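Local coordinates for protein L-asparagine oxygenase (Streptomyces coelicolor, PDB 2OG5) that hydroxylates free L-asparagine at C3 with iron(II), 2-oxoglutarate and oxygen, supplying (2S,3S)-3-hydroxyasparagine for the calcium-dependent antibiotic, at residues A[71-76]-A[136-141]. Residues are numbered along the deposited sequence; the frame is centred on the assembly and turned at random.
Sequences AARNAW and TACGLG
Two helices packed outside the jelly-roll sheet of this iron(II)/2-oxoglutarate oxygenase cross here, and Trp76 and Arg73 of helix 66-76 close on Gly139 and Cys138 in the last turn of helix 128-140. The axes of the two short segments pass 8.2 Å apart at a crossing angle of -73°. Helix 128-140 lies between its partner and the sheet: the side chains of Ala137 and Leu140 touch strand 326-333, which carries the asparagine-binding Arg329, while Cys138 points back at helix 66-76. The indole lies against the backbone where Gly139 has no side chain. In this CH-pi contact the Gly139 CA sits over one face of the five-membered ring, 3.5 Å from its centroid and 17° off the normal. With CG anti to the backbone N (chi1 167°), the ring extends across the other helix, and its six-membered half runs on to Thr136, Trp76 CZ3 lying 3.8 Å from Thr136 CA. The Thr136 hydroxyl is hydrogen-bonded to Val132 O within its own helix, and Leu87 of helix 81-92 also packs on the indole. Arg73, about one turn before the tryptophan, meets Cys138: Cys138 CB rests 3.7 Å from Arg73 CA, and its SG lies alongside the arginine, 3.8 Å from Arg73 CB. The Arg73 chain stretches past the sulfur and bends at chi3. NH2 forms a salt bridge with Asp142 and a hydrogen bond with Tyr348, partners that would tend to fix the guanidinium's rotation. At the group's edge, in its plane, NE donates to a water at 2.8 Å, and the same water lies 2.9 Å from Gly141 O, in position to donate to it.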
loop_
_atom_site.group_PDB
_atom_site.type_symbol
_atom_site.label_atom_id
_atom_site.label_comp_id
_atom_site.label_asym_id
_atom_site.label_seq_id
_atom_site.Cartn_x
_atom_site.Cartn_y
_atom_site.Cartn_z
ATOM N N ALA A 71 -0.416 -11.346 -18.724
ATOM C CA ALA A 71 0.342 -10.461 -19.621
ATOM C C ALA A 71 1.248 -9.522 -18.818
ATOM O O ALA A 71 2.389 -9.254 -19.207
ATOM C CB ALA A 71 -0.588 -9.662 -20.515
ATOM N N ALA A 72 0.747 -9.034 -17.682
ATOM C CA ALA A 72 1.533 -8.152 -16.819
ATOM C C ALA A 72 2.739 -8.896 -16.244
ATOM O O ALA A 72 3.841 -8.357 -16.173
ATOM C CB ALA A 72 0.650 -7.582 -15.700
ATOM N N ARG A 73 2.528 -10.137 -15.817
ATOM C CA ARG A 73 3.627 -10.965 -15.302
ATOM C C ARG A 73 4.715 -11.147 -16.357
ATOM O O ARG A 73 5.897 -10.970 -16.084
ATOM C CB ARG A 73 3.085 -12.325 -14.863
ATOM C CG ARG A 73 4.096 -13.229 -14.176
ATOM C CD ARG A 73 3.449 -14.522 -13.693
ATOM N NE ARG A 73 2.473 -14.186 -12.661
ATOM C CZ ARG A 73 1.155 -14.270 -12.763
ATOM N NH1 ARG A 73 0.553 -14.743 -13.860
ATOM N NH2 ARG A 73 0.431 -13.873 -11.723
ATOM N N ASN A 74 4.302 -11.497 -17.567
ATOM C CA ASN A 74 5.253 -11.658 -18.662
ATOM C C ASN A 74 5.965 -10.352 -19.005
ATOM O O ASN A 74 7.171 -10.343 -19.260
ATOM C CB ASN A 74 4.543 -12.236 -19.886
ATOM C CG ASN A 74 4.165 -13.707 -19.698
ATOM O OD1 ASN A 74 3.087 -14.141 -20.127
ATOM N ND2 ASN A 74 5.046 -14.472 -19.064
ATOM N N ALA A 75 5.231 -9.246 -18.997
ATOM C CA ALA A 75 5.809 -7.940 -19.326
ATOM C C ALA A 75 6.791 -7.474 -18.248
ATOM O O ALA A 75 7.785 -6.822 -18.555
ATOM C CB ALA A 75 4.705 -6.903 -19.544
ATOM N N TRP A 76 6.529 -7.815 -16.988
ATOM C CA TRP A 76 7.474 -7.486 -15.924
ATOM C C TRP A 76 8.883 -7.983 -16.270
ATOM O O TRP A 76 9.877 -7.307 -16.041
ATOM C CB TRP A 76 7.024 -8.090 -14.590
ATOM C CG TRP A 76 8.096 -8.030 -13.572
ATOM C CD1 TRP A 76 8.892 -9.055 -13.161
ATOM C CD2 TRP A 76 8.544 -6.865 -12.873
ATOM N NE1 TRP A 76 9.793 -8.608 -12.234
ATOM C CE2 TRP A 76 9.604 -7.265 -12.035
ATOM C CE3 TRP A 76 8.152 -5.523 -12.868
ATOM C CZ2 TRP A 76 10.269 -6.365 -11.191
ATOM C CZ3 TRP A 76 8.807 -4.640 -12.030
ATOM C CH2 TRP A 76 9.853 -5.062 -11.209
ATOM N N THR A 136 4.586 -4.579 -11.538
ATOM C CA THR A 136 5.409 -4.555 -10.328
ATOM C C THR A 136 4.904 -5.562 -9.295
ATOM O O THR A 136 5.700 -6.227 -8.632
ATOM C CB THR A 136 5.473 -3.160 -9.699
ATOM O OG1 THR A 136 5.861 -2.211 -10.705
ATOM C CG2 THR A 136 6.476 -3.126 -8.548
ATOM N N ALA A 137 3.588 -5.686 -9.157
ATOM C CA ALA A 137 3.018 -6.660 -8.230
ATOM C C ALA A 137 3.468 -8.072 -8.572
ATOM O O ALA A 137 3.804 -8.861 -7.692
ATOM C CB ALA A 137 1.488 -6.582 -8.243
ATOM N N CYS A 138 3.477 -8.389 -9.867
ATOM C CA CYS A 138 3.916 -9.707 -10.312
ATOM C C CYS A 138 5.418 -9.943 -10.134
ATOM O O CYS A 138 5.867 -11.095 -10.088
ATOM C CB CYS A 138 3.513 -9.938 -11.773
ATOM S SG CYS A 138 1.763 -10.159 -12.031
ATOM N N GLY A 139 6.209 -8.872 -10.084
ATOM C CA GLY A 139 7.621 -8.963 -9.758
ATOM C C GLY A 139 7.908 -9.229 -8.294
ATOM O O GLY A 139 8.853 -9.961 -7.959
ATOM N N LEU A 140 7.114 -8.633 -7.403
ATOM C CA LEU A 140 7.309 -8.793 -5.960
ATOM C C LEU A 140 6.601 -10.020 -5.384
ATOM O O LEU A 140 6.925 -10.482 -4.293
ATOM C CB LEU A 140 6.834 -7.545 -5.217
ATOM C CG LEU A 140 7.780 -6.356 -5.266
ATOM C CD1 LEU A 140 7.093 -5.112 -4.708
ATOM C CD2 LEU A 140 9.062 -6.661 -4.495
ATOM N N GLY A 141 5.601 -10.522 -6.102
ATOM C CA GLY A 141 4.779 -11.627 -5.619
ATOM C C GLY A 141 3.637 -11.762 -6.603
ATOM O O GLY A 141 3.870 -12.107 -7.755
HETATM O O HOH W 1 3.820 -13.388 -10.360
#